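Local coordinates for protein CdiI (Burkholderia pseudomallei 1026a, PDB 4G6V) that binds the CdiA-CT toxin, a tRNase, as the immunity protein of a contact-dependent growth inhibition system, and so probably protects the cell that makes it, at residues D4-L9 / E59-V64. Numbering follows the deposited sequence.
Sequences DLFCYL and ESFFLV
Phe61 carries its ring trans to its own backbone N (chi1 166°), which swings it across to the strand 4-9, where it meets both Phe6 and Tyr8. Its edge turns to the face of Tyr8 in a T-shaped pair with centroids 5.2 Å apart, while against Phe6 the two planes meet obliquely at 65°. Leu63 joins them on the same face of the sheet, its CD1 over one face of the Phe6 ring in a CH-pi contact, 3.6 Å from the centroid. On the other face of the sheet Phe62 takes chi1 70°, wedging CG between backbone N and carbonyl carbon; this lays the ring against Cys7, with Cys7 CB 3.6 Å from the ring centroid and SG reaching it obliquely. Leu9 CD1 meets the ring edge, and Val64 CG2 lies 4.0 Å from Cys7 SG.

Backbone bonds join Leu5 with Val64 and Cys7 with Phe62 in both directions. At the far end Leu9 N bonds Ser60 O, but Leu9 O receives both Glu59 N at 2.8 Å and, weakly, Ser60 N: a classic beta bulge where the strand 60-66 begins. Asp4 OD1 bonds Ser65 OG, and OD2 forms a salt bridge to Lys121 of the toxin chain. Phe6, Phe61 and Leu63 also pack on that chain, so their side of the sheet contributes to the toxin interface, whereas Phe62 packs against the strand 35-42. The whole is an antiparallel pairing of two central strands in a five-stranded sheet.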
ATOM      1  N   ASP B   4       1.694  -0.686   2.592  1.00 29.20           N
ATOM      2  CA  ASP B   4       1.698  -2.085   2.200  1.00 29.25           C
ATOM      3  C   ASP B   4       3.098  -2.555   1.822  1.00 30.75           C
ATOM      4  O   ASP B   4       3.792  -1.915   1.036  1.00 29.01           O
ATOM      5  CB  ASP B   4       0.723  -2.318   1.033  1.00 27.73           C
ATOM      6  CG  ASP B   4      -0.732  -2.158   1.450  1.00 39.21           C
ATOM      7  OD1 ASP B   4      -1.080  -2.632   2.556  1.00 44.77           O
ATOM      8  OD2 ASP B   4      -1.524  -1.557   0.688  1.00 30.92           O
ATOM      9  N   LEU B   5       3.501  -3.684   2.391  1.00 34.31           N
ATOM     10  CA  LEU B   5       4.720  -4.363   1.979  1.00 29.73           C
ATOM     11  C   LEU B   5       4.397  -5.328   0.832  1.00 28.98           C
ATOM     12  O   LEU B   5       3.593  -6.256   0.981  1.00 24.07           O
ATOM     13  CB  LEU B   5       5.364  -5.077   3.178  1.00 30.71           C
ATOM     14  CG  LEU B   5       5.683  -4.147   4.369  1.00 31.59           C
ATOM     15  CD1 LEU B   5       6.273  -4.884   5.564  1.00 24.82           C
ATOM     16  CD2 LEU B   5       6.599  -2.991   3.962  1.00 20.48           C
ATOM     17  N   PHE B   6       4.984  -5.049  -0.323  1.00 22.86           N
ATOM     18  CA  PHE B   6       4.875  -5.912  -1.481  1.00 22.42           C
ATOM     19  C   PHE B   6       5.960  -6.965  -1.379  1.00 27.76           C
ATOM     20  O   PHE B   6       7.133  -6.640  -1.367  1.00 33.43           O
ATOM     21  CB  PHE B   6       5.072  -5.108  -2.752  1.00 20.38           C
ATOM     22  CG  PHE B   6       3.838  -4.455  -3.229  1.00 26.26           C
ATOM     23  CD1 PHE B   6       3.332  -4.726  -4.487  1.00 30.36           C
ATOM     24  CD2 PHE B   6       3.142  -3.589  -2.409  1.00 25.13           C
ATOM     25  CE1 PHE B   6       2.145  -4.120  -4.920  1.00 30.87           C
ATOM     26  CE2 PHE B   6       1.959  -2.973  -2.840  1.00 25.36           C
ATOM     27  CZ  PHE B   6       1.465  -3.245  -4.091  1.00 23.79           C
ATOM     28  N   CYS B   7       5.576  -8.227  -1.307  1.00 24.80           N
ATOM     29  CA  CYS B   7       6.527  -9.286  -1.025  1.00 20.91           C
ATOM     30  C   CYS B   7       6.536 -10.232  -2.176  1.00 18.81           C
ATOM     31  O   CYS B   7       5.542 -10.874  -2.450  1.00 29.17           O
ATOM     32  CB  CYS B   7       6.110 -10.043   0.235  1.00 20.30           C
ATOM     33  SG  CYS B   7       6.037  -8.994   1.711  1.00 28.53           S
ATOM     34  N   TYR B   8       7.654 -10.303  -2.863  1.00 19.33           N
ATOM     35  CA  TYR B   8       7.854 -11.280  -3.928  1.00 23.93           C
ATOM     36  C   TYR B   8       8.704 -12.465  -3.467  1.00 30.09           C
ATOM     37  O   TYR B   8       9.708 -12.295  -2.750  1.00 24.88           O
ATOM     38  CB  TYR B   8       8.527 -10.623  -5.125  1.00 26.60           C
ATOM     39  CG  TYR B   8       7.889  -9.328  -5.537  1.00 28.20           C
ATOM     40  CD1 TYR B   8       7.181  -9.240  -6.715  1.00 22.62           C
ATOM     41  CD2 TYR B   8       7.993  -8.185  -4.733  1.00 27.85           C
ATOM     42  CE1 TYR B   8       6.593  -8.051  -7.105  1.00 32.14           C
ATOM     43  CE2 TYR B   8       7.421  -6.989  -5.117  1.00 24.41           C
ATOM     44  CZ  TYR B   8       6.719  -6.929  -6.306  1.00 33.66           C
ATOM     45  OH  TYR B   8       6.133  -5.751  -6.705  1.00 30.64           O
ATOM     46  N   LEU B   9       8.300 -13.661  -3.898  1.00 30.50           N
ATOM     47  CA  LEU B   9       8.982 -14.891  -3.518  1.00 26.81           C
ATOM     48  C   LEU B   9       9.444 -15.687  -4.725  1.00 34.73           C
ATOM     49  O   LEU B   9       8.796 -15.702  -5.770  1.00 38.80           O
ATOM     50  CB  LEU B   9       8.079 -15.771  -2.655  1.00 32.93           C
ATOM     51  CG  LEU B   9       7.661 -15.273  -1.271  1.00 36.57           C
ATOM     52  CD1 LEU B   9       6.661 -16.228  -0.665  1.00 38.30           C
ATOM     53  CD2 LEU B   9       8.863 -15.105  -0.350  1.00 30.24           C
ATOM     54  N   GLU B  59       7.932 -16.187  -8.344  1.00 40.67           N
ATOM     55  CA  GLU B  59       6.862 -17.116  -8.723  1.00 40.03           C
ATOM     56  C   GLU B  59       5.572 -16.784  -7.998  1.00 39.90           C
ATOM     57  O   GLU B  59       4.487 -16.903  -8.563  1.00 44.91           O
ATOM     58  CB  GLU B  59       7.242 -18.561  -8.430  1.00 30.27           C
ATOM     59  CG  GLU B  59       8.417 -19.047  -9.265  1.00 47.54           C
ATOM     60  CD  GLU B  59       8.189 -18.889 -10.771  1.00 59.69           C
ATOM     61  OE1 GLU B  59       7.019 -18.954 -11.222  1.00 56.96           O
ATOM     62  OE2 GLU B  59       9.191 -18.709 -11.505  1.00 58.94           O
ATOM     63  N   SER B  60       5.693 -16.362  -6.746  1.00 35.13           N
ATOM     64  CA  SER B  60       4.527 -15.978  -5.972  1.00 32.32           C
ATOM     65  C   SER B  60       4.688 -14.564  -5.375  1.00 38.87           C
ATOM     66  O   SER B  60       5.780 -13.983  -5.350  1.00 35.13           O
ATOM     67  CB  SER B  60       4.210 -17.033  -4.903  1.00 31.36           C
ATOM     68  OG  SER B  60       5.311 -17.244  -4.033  1.00 38.42           O
ATOM     69  N   PHE B  61       3.577 -14.012  -4.921  1.00 29.48           N
ATOM     70  CA  PHE B  61       3.531 -12.663  -4.397  1.00 23.23           C
ATOM     71  C   PHE B  61       2.476 -12.616  -3.291  1.00 29.21           C
ATOM     72  O   PHE B  61       1.446 -13.298  -3.357  1.00 24.51           O
ATOM     73  CB  PHE B  61       3.129 -11.691  -5.506  1.00 20.33           C
ATOM     74  CG  PHE B  61       2.727 -10.354  -5.000  1.00 20.85           C
ATOM     75  CD1 PHE B  61       3.639  -9.323  -4.939  1.00 22.97           C
ATOM     76  CD2 PHE B  61       1.437 -10.125  -4.552  1.00 24.11           C
ATOM     77  CE1 PHE B  61       3.262  -8.079  -4.450  1.00 31.50           C
ATOM     78  CE2 PHE B  61       1.054  -8.883  -4.064  1.00 26.71           C
ATOM     79  CZ  PHE B  61       1.959  -7.858  -4.012  1.00 23.52           C
ATOM     80  N   PHE B  62       2.726 -11.832  -2.261  1.00 23.04           N
ATOM     81  CA  PHE B  62       1.662 -11.578  -1.309  1.00 25.48           C
ATOM     82  C   PHE B  62       1.875 -10.204  -0.684  1.00 30.69           C
ATOM     83  O   PHE B  62       2.946  -9.598  -0.820  1.00 25.78           O
ATOM     84  CB  PHE B  62       1.602 -12.667  -0.241  1.00 26.73           C
ATOM     85  CG  PHE B  62       2.759 -12.637   0.690  1.00 24.56           C
ATOM     86  CD1 PHE B  62       2.783 -11.734   1.751  1.00 28.30           C
ATOM     87  CD2 PHE B  62       3.839 -13.479   0.501  1.00 29.49           C
ATOM     88  CE1 PHE B  62       3.873 -11.665   2.618  1.00 27.85           C
ATOM     89  CE2 PHE B  62       4.942 -13.415   1.364  1.00 33.69           C
ATOM     90  CZ  PHE B  62       4.954 -12.498   2.429  1.00 23.56           C
ATOM     91  N   LEU B  63       0.849  -9.714  -0.005  1.00 29.57           N
ATOM     92  CA  LEU B  63       0.877  -8.371   0.531  1.00 24.41           C
ATOM     93  C   LEU B  63       0.799  -8.404   2.054  1.00 27.07           C
ATOM     94  O   LEU B  63       0.154  -9.280   2.637  1.00 27.59           O
ATOM     95  CB  LEU B  63      -0.279  -7.584  -0.065  1.00 26.63           C
ATOM     96  CG  LEU B  63      -0.176  -6.065  -0.158  1.00 38.74           C
ATOM     97  CD1 LEU B  63       1.012  -5.685  -1.018  1.00 30.03           C
ATOM     98  CD2 LEU B  63      -1.479  -5.473  -0.726  1.00 28.12           C
ATOM     99  N   VAL B  64       1.496  -7.464   2.691  1.00 29.32           N
ATOM    100  CA  VAL B  64       1.395  -7.252   4.136  1.00 30.80           C
ATOM    101  C   VAL B  64       0.965  -5.804   4.400  1.00 34.64           C
ATOM    102  O   VAL B  64       1.693  -4.869   4.103  1.00 38.24           O
ATOM    103  CB  VAL B  64       2.726  -7.537   4.874  1.00 20.45           C
ATOM    104  CG1 VAL B  64       2.567  -7.409   6.386  1.00 21.64           C
ATOM    105  CG2 VAL B  64       3.211  -8.916   4.560  1.00 25.41           C
TER